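Local coordinates for GDNF family receptor alpha-3 (Homo sapiens, PDB 2GH0), which binds the growth factor artemin, which leads to autophosphorylation and activation of the RET receptor and supports survival of peripheral neurons, at residues C[153-156]-C[162-165]; C[64-69]-C[83-88]; C[112-117]-C[146-151]. All coordinates share one frame; numbering follows the deposited sequence.

How the contacts relate
All three contacts are buried. None is a surface contact, although the chain turn beside contact 1 carries a glycan. Contacts 1 and 3 lie in the second of the two GDNF/GAS1 domains in this chain and contact 2 in the first. Contact 1 is a backbone-bonded strand pair. Contacts 2 and 3 join helical segments to loops through carbon-to-carbon contacts alone, partly of threonine and arginine side chains. The centres of contacts 1 and 2 are about 11 Å apart, and Phe154 packs on Leu66 and Leu67. The loop 146-151 of contact 3 leads into the first strand of contact 1 and packs on contact 2 through Ile146 and Thr151. Leu164 packs on the backbone of Met150.

Contact 1 of 3, residues C[153-156]-C[162-165]; sequences NFVS and VALS. With NAG (2-acetamido-2-deoxy-beta-D-glucopyranose), chain E.
Asn153 and Ala163 form an antiparallel hydrogen-bonded pair, with N-to-O distances of 3.0 Å both for Asn153 N to Ala163 O and for Ala163 N to Asn153 O. The next pair, Phe154 and Val162, is non-hydrogen-bonded, and its CA atoms are 4.2 Å apart. Val162 CA also makes a CA-H...O contact with Asn153 O.

Phe154 and Val162 carry the main side-chain contact. They lie side by side. Val162 CG1 sits over one face of the Phe154 ring, 4.0 Å from its centroid, and makes a CH-pi contact. The methyl is set 28° off the ring normal, displaced toward CD2, which is 3.5 Å from Val162 CG1. In Val162 the CG1 branch stands opposite the carbonyl carbon (chi1 -66°), which brings it to the ring. Arg81 makes a cation-pi contact with the same ring, and Met199 of helix 189-205 packs on it.

Val155 follows the first strand. Its CG1 branch approaches the methyl of Ala163, with Val155 CG1 to Ala163 CB at 3.5 Å. Asn153 is buried, and its ND2 is hydrogen-bonded to Arg82 O in the other GDNF/GAS1 domain of the chain.

An N-acetylglucosamine lies beside Ser156, with its O5 3.4 Å from Ser156 CB. The glycosylated residue, Asn159, is in the connection between the strands. The segments thus form the two-stranded antiparallel beta hairpin of an otherwise helical GDNF/GAS1 domain, with a glycan at its turn.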
ATOM      1  N   ASN C 153     -11.299  44.446 -17.673  1.00 33.00           N
ATOM      2  CA  ASN C 153     -12.295  43.451 -17.212  1.00 32.95           C
ATOM      3  C   ASN C 153     -13.700  44.039 -17.258  1.00 32.72           C
ATOM      4  O   ASN C 153     -13.851  45.243 -17.294  1.00 31.72           O
ATOM      5  CB  ASN C 153     -12.003  43.047 -15.748  1.00 32.87           C
ATOM      6  CG  ASN C 153     -12.819  41.801 -15.295  1.00 34.79           C
ATOM      7  OD1 ASN C 153     -13.063  40.896 -16.100  1.00 37.42           O
ATOM      8  ND2 ASN C 153     -13.257  41.785 -13.995  1.00 33.84           N
ATOM      9  N   PHE C 154     -14.721  43.189 -17.213  1.00 30.97           N
ATOM     10  CA  PHE C 154     -16.111  43.666 -17.124  1.00 31.22           C
ATOM     11  C   PHE C 154     -16.294  44.452 -15.820  1.00 31.78           C
ATOM     12  O   PHE C 154     -15.790  44.077 -14.782  1.00 31.99           O
ATOM     13  CB  PHE C 154     -17.101  42.489 -17.157  1.00 31.92           C
ATOM     14  CG  PHE C 154     -17.044  41.760 -18.478  1.00 32.04           C
ATOM     15  CD1 PHE C 154     -16.241  40.647 -18.641  1.00 35.54           C
ATOM     16  CD2 PHE C 154     -17.715  42.293 -19.581  1.00 30.46           C
ATOM     17  CE1 PHE C 154     -16.149  40.018 -19.876  1.00 33.03           C
ATOM     18  CE2 PHE C 154     -17.639  41.691 -20.824  1.00 36.94           C
ATOM     19  CZ  PHE C 154     -16.881  40.506 -20.973  1.00 36.38           C
ATOM     20  N   VAL C 155     -17.104  45.493 -15.861  1.00 32.80           N
ATOM     21  CA  VAL C 155     -17.223  46.361 -14.701  1.00 32.66           C
ATOM     22  C   VAL C 155     -18.506  46.044 -13.943  1.00 33.01           C
ATOM     23  O   VAL C 155     -18.647  46.427 -12.757  1.00 33.00           O
ATOM     24  CB  VAL C 155     -17.215  47.854 -15.132  1.00 33.43           C
ATOM     25  CG1 VAL C 155     -15.946  48.174 -15.942  1.00 38.26           C
ATOM     26  CG2 VAL C 155     -18.416  48.177 -15.924  1.00 33.64           C
ATOM     27  N   SER C 156     -19.439  45.372 -14.602  1.00 30.40           N
ATOM     28  CA  SER C 156     -20.772  45.190 -14.048  1.00 33.20           C
ATOM     29  C   SER C 156     -21.280  43.769 -14.117  1.00 33.06           C
ATOM     30  O   SER C 156     -20.858  43.013 -15.006  1.00 33.55           O
ATOM     31  CB  SER C 156     -21.789  46.113 -14.804  1.00 32.85           C
ATOM     32  OG  SER C 156     -23.118  45.892 -14.379  1.00 32.59           O
ATOM     33  N   VAL C 162     -16.643  47.207 -20.268  1.00 31.88           N
ATOM     34  CA  VAL C 162     -15.316  46.769 -19.780  1.00 32.77           C
ATOM     35  C   VAL C 162     -14.473  48.036 -19.498  1.00 33.59           C
ATOM     36  O   VAL C 162     -14.816  49.126 -20.003  1.00 33.11           O
ATOM     37  CB  VAL C 162     -14.587  45.846 -20.803  1.00 33.16           C
ATOM     38  CG1 VAL C 162     -15.355  44.569 -20.937  1.00 31.10           C
ATOM     39  CG2 VAL C 162     -14.349  46.567 -22.169  1.00 34.23           C
ATOM     40  N   ALA C 163     -13.417  47.888 -18.684  1.00 32.76           N
ATOM     41  CA  ALA C 163     -12.565  49.041 -18.331  1.00 33.34           C
ATOM     42  C   ALA C 163     -11.258  48.534 -17.752  1.00 33.98           C
ATOM     43  O   ALA C 163     -11.153  47.413 -17.283  1.00 33.28           O
ATOM     44  CB  ALA C 163     -13.235  49.929 -17.292  1.00 34.06           C
ATOM     45  N   LEU C 164     -10.254  49.396 -17.788  1.00 35.26           N
ATOM     46  CA  LEU C 164      -9.034  49.162 -17.032  1.00 37.30           C
ATOM     47  C   LEU C 164      -9.375  49.478 -15.589  1.00 38.13           C
ATOM     48  O   LEU C 164     -10.347  50.180 -15.341  1.00 38.29           O
ATOM     49  CB  LEU C 164      -7.970  50.158 -17.494  1.00 37.09           C
ATOM     50  CG  LEU C 164      -7.343  50.066 -18.865  1.00 37.81           C
ATOM     51  CD1 LEU C 164      -6.273  51.185 -18.980  1.00 40.04           C
ATOM     52  CD2 LEU C 164      -6.680  48.725 -18.878  1.00 41.64           C
ATOM     53  N   SER C 165      -8.555  49.007 -14.643  1.00 39.15           N
ATOM     54  CA  SER C 165      -8.755  49.281 -13.244  1.00 41.00           C
ATOM     55  C   SER C 165      -7.898  50.481 -12.828  1.00 40.97           C
ATOM     56  O   SER C 165      -6.880  50.346 -12.164  1.00 40.04           O
ATOM     57  CB  SER C 165      -8.344  48.075 -12.399  1.00 43.18           C
ATOM     58  OG  SER C 165      -6.909  48.031 -12.332  1.00 49.79           O
TER
HETATM   59  C1  NAG E   1     -22.641  49.196 -16.681  1.00 32.33           C
HETATM   60  C2  NAG E   1     -22.875  50.663 -17.149  1.00 31.11           C
HETATM   61  C3  NAG E   1     -22.038  51.604 -16.309  1.00 30.01           C
HETATM   62  C4  NAG E   1     -22.212  51.427 -14.808  1.00 30.06           C
HETATM   63  C5  NAG E   1     -22.031  49.934 -14.552  1.00 32.00           C
HETATM   64  C6  NAG E   1     -22.174  49.386 -13.126  1.00 35.23           C
HETATM   65  C7  NAG E   1     -23.258  51.329 -19.512  1.00 35.60           C
HETATM   66  C8  NAG E   1     -22.536  51.611 -20.796  1.00 37.25           C
HETATM   67  N2  NAG E   1     -22.454  50.839 -18.559  1.00 35.49           N
HETATM   68  O3  NAG E   1     -22.336  52.888 -16.746  1.00 30.45           O
HETATM   69  O4  NAG E   1     -21.053  52.070 -14.318  1.00 33.02           O
HETATM   70  O5  NAG E   1     -22.981  49.217 -15.301  1.00 30.52           O
HETATM   71  O6  NAG E   1     -23.335  49.957 -12.707  1.00 41.75           O
HETATM   72  O7  NAG E   1     -24.453  51.611 -19.345  1.00 33.73           O

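Contact 2 of 3, residues C[64-69]-C[83-88]; sequences GLLLCP and NTIAPN
Leu65 and Leu66, at the end of helix 59-66, meet Thr84 and Ile85 through methyl and methine groups. Thr84 contributes most. Its CG2 methyl is 3.8 Å from Leu65 CG and 4.0 Å from Leu65 CD2, so it rests against the branch point of the leucine and one of its arms. The two side chains cross at a slant.

The rotamer of Thr84 sorts its two branches. CG2 stands opposite the backbone N and faces Leu65, while OG1 lies beside that N (chi1 -68°) and is hydrogen-bonded to Arg80 O, one turn back. The hydroxyl is thereby satisfied inside a buried contact.

Leu66 reaches the turn with its CD1 methyl, which is 4.3 Å from Thr84 CB. The same Leu66 CD1 lies 4.2 Å from Ile85 CG2. Both touches are looser than that of Thr84 CG2 on Leu65 CG. The other arm of Ile85, CG1, lies between the backbone N and the carbonyl carbon (chi1 61°). It leads away to Asn153 and Thr151.

Both backbones turn here. Leu67 leaves the helix as the centre of an inverse gamma turn, and Cys68 next to it is disulfide-bonded to Cys12. Asn83 to Ala86 form a type I turn, closed by Ala86 N to Asn83 O at 2.9 Å. Thr84 O accepts from Tyr32 OH and from an aromatic side chain of another protein chain, consistent with bound artemin. The contact joins a helix end to an interhelical turn within the disulfide-rich helical GDNF/GAS1 domain.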
ATOM      1  N   GLY C  64     -14.787  31.970 -25.486  1.00 32.51           N
ATOM      2  CA  GLY C  64     -16.037  31.412 -24.942  1.00 32.41           C
ATOM      3  C   GLY C  64     -16.070  31.590 -23.418  1.00 32.77           C
ATOM      4  O   GLY C  64     -17.123  31.937 -22.836  1.00 33.36           O
ATOM      5  N   LEU C  65     -14.939  31.326 -22.802  1.00 32.51           N
ATOM      6  CA  LEU C  65     -14.832  31.367 -21.346  1.00 33.49           C
ATOM      7  C   LEU C  65     -15.158  32.809 -20.839  1.00 33.53           C
ATOM      8  O   LEU C  65     -15.906  33.056 -19.861  1.00 34.47           O
ATOM      9  CB  LEU C  65     -13.386  30.997 -20.964  1.00 33.25           C
ATOM     10  CG  LEU C  65     -13.156  31.012 -19.442  1.00 36.54           C
ATOM     11  CD1 LEU C  65     -14.004  29.941 -18.738  1.00 37.00           C
ATOM     12  CD2 LEU C  65     -11.670  30.920 -19.014  1.00 36.53           C
ATOM     13  N   LEU C  66     -14.533  33.773 -21.477  1.00 33.48           N
ATOM     14  CA  LEU C  66     -14.635  35.157 -20.970  1.00 35.15           C
ATOM     15  C   LEU C  66     -15.721  35.992 -21.599  1.00 33.62           C
ATOM     16  O   LEU C  66     -16.410  36.770 -20.870  1.00 35.88           O
ATOM     17  CB  LEU C  66     -13.261  35.798 -21.167  1.00 35.84           C
ATOM     18  CG  LEU C  66     -13.097  37.193 -20.506  1.00 39.65           C
ATOM     19  CD1 LEU C  66     -13.406  37.142 -19.059  1.00 41.47           C
ATOM     20  CD2 LEU C  66     -11.615  37.678 -20.725  1.00 40.64           C
ATOM     21  N   LEU C  67     -15.957  35.831 -22.908  1.00 32.37           N
ATOM     22  CA  LEU C  67     -16.907  36.687 -23.677  1.00 33.83           C
ATOM     23  C   LEU C  67     -18.199  35.977 -23.790  1.00 35.98           C
ATOM     24  O   LEU C  67     -18.756  35.835 -24.853  1.00 37.06           O
ATOM     25  CB  LEU C  67     -16.374  37.110 -25.054  1.00 33.02           C
ATOM     26  CG  LEU C  67     -14.968  37.746 -25.007  1.00 34.99           C
ATOM     27  CD1 LEU C  67     -14.385  38.147 -26.378  1.00 33.64           C
ATOM     28  CD2 LEU C  67     -14.909  38.932 -24.043  1.00 33.76           C
ATOM     29  N   CYS C  68     -18.720  35.585 -22.632  1.00 37.96           N
ATOM     30  CA  CYS C  68     -19.910  34.707 -22.612  1.00 36.06           C
ATOM     31  C   CYS C  68     -21.137  35.571 -22.381  1.00 36.58           C
ATOM     32  O   CYS C  68     -21.083  36.642 -21.643  1.00 33.37           O
ATOM     33  CB  CYS C  68     -19.747  33.592 -21.554  1.00 37.37           C
ATOM     34  SG  CYS C  68     -19.312  34.217 -19.899  1.00 40.03           S
ATOM     35  N   PRO C  69     -22.239  35.219 -23.046  1.00 36.99           N
ATOM     36  CA  PRO C  69     -23.421  36.073 -22.994  1.00 36.15           C
ATOM     37  C   PRO C  69     -24.297  35.828 -21.745  1.00 37.82           C
ATOM     38  O   PRO C  69     -24.401  34.686 -21.329  1.00 35.79           O
ATOM     39  CB  PRO C  69     -24.188  35.645 -24.255  1.00 37.73           C
ATOM     40  CG  PRO C  69     -23.846  34.231 -24.446  1.00 36.23           C
ATOM     41  CD  PRO C  69     -22.438  34.017 -23.905  1.00 37.50           C
ATOM     42  N   ASN C  83     -16.020  37.772 -12.615  1.00 32.85           N
ATOM     43  CA  ASN C  83     -14.973  37.156 -11.764  1.00 33.32           C
ATOM     44  C   ASN C  83     -14.163  36.038 -12.354  1.00 33.27           C
ATOM     45  O   ASN C  83     -13.303  35.458 -11.656  1.00 31.03           O
ATOM     46  CB  ASN C  83     -15.595  36.708 -10.451  1.00 31.99           C
ATOM     47  CG  ASN C  83     -15.999  37.919  -9.597  1.00 38.64           C
ATOM     48  OD1 ASN C  83     -15.140  38.531  -8.977  1.00 40.83           O
ATOM     49  ND2 ASN C  83     -17.272  38.331  -9.662  1.00 39.66           N
ATOM     50  N   THR C  84     -14.429  35.767 -13.627  1.00 32.84           N
ATOM     51  CA  THR C  84     -13.743  34.721 -14.355  1.00 32.67           C
ATOM     52  C   THR C  84     -12.225  34.837 -14.337  1.00 33.85           C
ATOM     53  O   THR C  84     -11.557  33.800 -14.193  1.00 33.93           O
ATOM     54  CB  THR C  84     -14.350  34.518 -15.763  1.00 33.48           C
ATOM     55  OG1 THR C  84     -15.654  33.974 -15.599  1.00 33.29           O
ATOM     56  CG2 THR C  84     -13.506  33.575 -16.618  1.00 33.14           C
ATOM     57  N   ILE C  85     -11.665  36.061 -14.465  1.00 32.61           N
ATOM     58  CA  ILE C  85     -10.210  36.243 -14.388  1.00 35.13           C
ATOM     59  C   ILE C  85      -9.696  36.488 -12.967  1.00 34.85           C
ATOM     60  O   ILE C  85      -8.548  36.907 -12.777  1.00 35.84           O
ATOM     61  CB  ILE C  85      -9.658  37.395 -15.362  1.00 35.82           C
ATOM     62  CG1 ILE C  85     -10.222  38.822 -15.076  1.00 43.17           C
ATOM     63  CG2 ILE C  85      -9.846  37.019 -16.850  1.00 40.97           C
ATOM     64  CD1 ILE C  85      -9.553  39.876 -15.831  1.00 46.92           C
ATOM     65  N   ALA C  86     -10.549  36.253 -11.968  1.00 35.05           N
ATOM     66  CA  ALA C  86     -10.170  36.463 -10.542  1.00 34.35           C
ATOM     67  C   ALA C  86      -9.632  37.910 -10.284  1.00 35.17           C
ATOM     68  O   ALA C  86      -8.491  38.068  -9.836  1.00 34.36           O
ATOM     69  CB  ALA C  86      -9.118  35.409 -10.112  1.00 33.74           C
ATOM     70  N   PRO C  87     -10.456  38.957 -10.532  1.00 35.09           N
ATOM     71  CA  PRO C  87      -9.959  40.367 -10.429  1.00 35.82           C
ATOM     72  C   PRO C  87      -9.535  40.758  -8.981  1.00 36.49           C
ATOM     73  O   PRO C  87      -8.597  41.590  -8.762  1.00 36.66           O
ATOM     74  CB  PRO C  87     -11.160  41.219 -10.948  1.00 35.02           C
ATOM     75  CG  PRO C  87     -12.413  40.316 -10.715  1.00 34.72           C
ATOM     76  CD  PRO C  87     -11.886  38.886 -10.913  1.00 35.07           C
ATOM     77  N   ASN C  88     -10.183  40.144  -7.985  1.00 37.25           N
ATOM     78  CA  ASN C  88      -9.806  40.401  -6.569  1.00 39.38           C
ATOM     79  C   ASN C  88      -8.378  39.966  -6.274  1.00 39.09           C
ATOM     80  O   ASN C  88      -7.785  40.403  -5.310  1.00 39.37           O
ATOM     81  CB  ASN C  88     -10.791  39.716  -5.616  1.00 40.16           C
ATOM     82  CG  ASN C  88     -12.181  40.378  -5.650  1.00 44.41           C
ATOM     83  OD1 ASN C  88     -12.287  41.594  -5.795  1.00 51.84           O
ATOM     84  ND2 ASN C  88     -13.233  39.584  -5.510  1.00 46.65           N
TER

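Contact 3 of 3, residues C[112-117]-C[146-151]; sequences RSRLVD and IGTAMT
The guanidinium of Arg114 is the flat group beside this contact, but it meets Thr148 with neither face nor edge. The contact packs helix 109-121 of a GDNF/GAS1 domain against the loop between helix 135-143 and strand 152-154. The touch of Arg114 is made lower down, by Arg114 CG against Thr148 CG2 at 4.3 Å. The side chain bends at its first two torsions (chi2 -72°). Its NH1 end is hydrogen-bonded to Gly144 O, while Leu145 and Leu51 pack on the side chain.

Only carbon atoms meet across the contact. The loop shapes itself through its own polar groups. Thr148 forms an ST turn, with OG1 accepting from Met150 N at 2.9 Å, and the same OG1 is hydrogen-bonded to Leu145 O. Thr151 OG1 gives its proton to Thr148 O and accepts from Gly147 N, both at 2.8 Å. The bond to Thr148 O comes in at a C=O...donor angle of 136°.

These bonds probably help hold the loop with Thr148 and Met150 toward the helix. Met150 packs near the disulfide pair Cys105 and Cys111, and Leu115 against Arg102 and Phe106. Two successive bends in the Met150 chain, the second at chi3 -89°, carry CE to Leu115. This end methyl sits in the fork of Leu115, 3.9 Å from Leu115 CD2 and 4.0 Å from Leu115 CD1.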
ATOM      1  N   ARG C 112       4.293  46.572 -22.795  1.00 31.93           N
ATOM      2  CA  ARG C 112       4.300  47.577 -23.878  1.00 32.75           C
ATOM      3  C   ARG C 112       3.823  46.987 -25.240  1.00 32.92           C
ATOM      4  O   ARG C 112       2.959  47.561 -25.941  1.00 31.13           O
ATOM      5  CB  ARG C 112       5.696  48.229 -24.032  1.00 32.47           C
ATOM      6  CG  ARG C 112       5.618  49.331 -25.131  1.00 32.40           C
ATOM      7  CD  ARG C 112       6.964  49.831 -25.536  1.00 34.34           C
ATOM      8  NE  ARG C 112       7.588  50.629 -24.495  1.00 35.70           N
ATOM      9  CZ  ARG C 112       7.399  51.944 -24.287  1.00 38.18           C
ATOM     10  NH1 ARG C 112       6.527  52.673 -25.002  1.00 35.08           N
ATOM     11  NH2 ARG C 112       8.074  52.525 -23.305  1.00 33.39           N
ATOM     12  N   SER C 113       4.388  45.834 -25.599  1.00 33.32           N
ATOM     13  CA  SER C 113       4.028  45.124 -26.828  1.00 34.80           C
ATOM     14  C   SER C 113       2.531  44.715 -26.913  1.00 33.55           C
ATOM     15  O   SER C 113       1.903  44.832 -27.978  1.00 33.36           O
ATOM     16  CB  SER C 113       4.968  43.913 -26.961  1.00 37.13           C
ATOM     17  OG  SER C 113       4.640  43.065 -28.051  1.00 42.63           O
ATOM     18  N   ARG C 114       1.956  44.236 -25.807  1.00 31.94           N
ATOM     19  CA  ARG C 114       0.515  43.878 -25.775  1.00 32.17           C
ATOM     20  C   ARG C 114      -0.341  45.092 -25.947  1.00 32.70           C
ATOM     21  O   ARG C 114      -1.407  45.031 -26.614  1.00 29.98           O
ATOM     22  CB  ARG C 114       0.168  43.141 -24.504  1.00 30.25           C
ATOM     23  CG  ARG C 114       1.062  41.823 -24.374  1.00 34.33           C
ATOM     24  CD  ARG C 114       0.530  40.789 -25.442  1.00 32.76           C
ATOM     25  NE  ARG C 114       1.353  39.567 -25.465  1.00 31.98           N
ATOM     26  CZ  ARG C 114       1.095  38.505 -24.703  1.00 36.57           C
ATOM     27  NH1 ARG C 114       0.060  38.552 -23.899  1.00 34.14           N
ATOM     28  NH2 ARG C 114       1.832  37.379 -24.754  1.00 36.95           N
ATOM     29  N   LEU C 115       0.114  46.200 -25.342  1.00 31.84           N
ATOM     30  CA  LEU C 115      -0.662  47.482 -25.452  1.00 34.33           C
ATOM     31  C   LEU C 115      -0.555  48.034 -26.867  1.00 34.24           C
ATOM     32  O   LEU C 115      -1.544  48.483 -27.422  1.00 36.07           O
ATOM     33  CB  LEU C 115      -0.239  48.536 -24.425  1.00 32.52           C
ATOM     34  CG  LEU C 115      -1.123  49.804 -24.384  1.00 34.51           C
ATOM     35  CD1 LEU C 115      -2.597  49.542 -23.991  1.00 31.56           C
ATOM     36  CD2 LEU C 115      -0.526  50.859 -23.470  1.00 34.24           C
ATOM     37  N   VAL C 116       0.626  47.959 -27.460  1.00 35.04           N
ATOM     38  CA  VAL C 116       0.738  48.292 -28.880  1.00 35.52           C
ATOM     39  C   VAL C 116      -0.221  47.466 -29.771  1.00 36.14           C
ATOM     40  O   VAL C 116      -0.897  48.027 -30.639  1.00 34.99           O
ATOM     41  CB  VAL C 116       2.136  48.164 -29.375  1.00 35.45           C
ATOM     42  CG1 VAL C 116       2.156  48.174 -30.880  1.00 36.81           C
ATOM     43  CG2 VAL C 116       2.977  49.291 -28.801  1.00 36.74           C
ATOM     44  N   ASP C 117      -0.302  46.153 -29.575  1.00 35.41           N
ATOM     45  CA  ASP C 117      -1.179  45.447 -30.489  1.00 36.32           C
ATOM     46  C   ASP C 117      -2.645  45.765 -30.259  1.00 34.06           C
ATOM     47  O   ASP C 117      -3.411  45.750 -31.217  1.00 33.74           O
ATOM     48  CB  ASP C 117      -0.890  43.951 -30.672  1.00 37.72           C
ATOM     49  CG  ASP C 117      -0.593  43.233 -29.412  1.00 45.18           C
ATOM     50  OD1 ASP C 117      -1.536  43.153 -28.586  1.00 54.28           O
ATOM     51  OD2 ASP C 117       0.537  42.595 -29.318  1.00 50.02           O
ATOM     52  N   ILE C 146      -4.712  40.644 -20.657  1.00 33.27           N
ATOM     53  CA  ILE C 146      -5.117  40.049 -19.389  1.00 33.63           C
ATOM     54  C   ILE C 146      -3.952  39.326 -18.741  1.00 33.87           C
ATOM     55  O   ILE C 146      -3.303  38.483 -19.377  1.00 34.80           O
ATOM     56  CB  ILE C 146      -6.356  39.168 -19.568  1.00 34.75           C
ATOM     57  CG1 ILE C 146      -7.484  40.026 -19.998  1.00 37.21           C
ATOM     58  CG2 ILE C 146      -6.854  38.619 -18.227  1.00 34.73           C
ATOM     59  CD1 ILE C 146      -8.648  39.298 -20.417  1.00 55.07           C
ATOM     60  N   GLY C 147      -3.602  39.750 -17.517  1.00 33.15           N
ATOM     61  CA  GLY C 147      -2.345  39.309 -16.887  1.00 33.48           C
ATOM     62  C   GLY C 147      -1.205  40.347 -16.970  1.00 35.26           C
ATOM     63  O   GLY C 147      -0.118  40.131 -16.386  1.00 33.23           O
ATOM     64  N   THR C 148      -1.404  41.437 -17.704  1.00 35.11           N
ATOM     65  CA  THR C 148      -0.411  42.527 -17.713  1.00 36.93           C
ATOM     66  C   THR C 148      -0.794  43.577 -16.663  1.00 36.31           C
ATOM     67  O   THR C 148      -1.836  43.467 -16.012  1.00 35.77           O
ATOM     68  CB  THR C 148      -0.335  43.239 -19.072  1.00 38.10           C
ATOM     69  OG1 THR C 148      -1.572  43.963 -19.311  1.00 36.11           O
ATOM     70  CG2 THR C 148      -0.017  42.271 -20.231  1.00 38.60           C
ATOM     71  N   ALA C 149       0.023  44.614 -16.509  1.00 36.63           N
ATOM     72  CA  ALA C 149      -0.379  45.747 -15.687  1.00 36.89           C
ATOM     73  C   ALA C 149      -1.653  46.404 -16.231  1.00 37.17           C
ATOM     74  O   ALA C 149      -2.410  47.016 -15.463  1.00 39.66           O
ATOM     75  CB  ALA C 149       0.764  46.803 -15.569  1.00 38.01           C
ATOM     76  N   MET C 150      -1.917  46.285 -17.535  1.00 35.23           N
ATOM     77  CA  MET C 150      -3.096  46.903 -18.110  1.00 34.52           C
ATOM     78  C   MET C 150      -4.226  45.918 -18.272  1.00 33.29           C
ATOM     79  O   MET C 150      -4.829  45.902 -19.344  1.00 34.90           O
ATOM     80  CB  MET C 150      -2.805  47.455 -19.512  1.00 34.30           C
ATOM     81  CG  MET C 150      -1.661  48.464 -19.587  1.00 40.31           C
ATOM     82  SD  MET C 150      -2.075  50.047 -18.944  1.00 44.00           S
ATOM     83  CE  MET C 150      -2.738  50.951 -20.302  1.00 43.09           C
ATOM     84  N   THR C 151      -4.584  45.163 -17.225  1.00 33.02           N
ATOM     85  CA  THR C 151      -5.599  44.082 -17.396  1.00 32.99           C
ATOM     86  C   THR C 151      -6.970  44.706 -17.442  1.00 33.17           C
ATOM     87  O   THR C 151      -7.348  45.417 -16.477  1.00 33.56           O
ATOM     88  CB  THR C 151      -5.507  43.009 -16.229  1.00 32.89           C
ATOM     89  OG1 THR C 151      -4.306  42.270 -16.411  1.00 33.46           O
ATOM     90  CG2 THR C 151      -6.711  42.043 -16.215  1.00 31.04           C
TER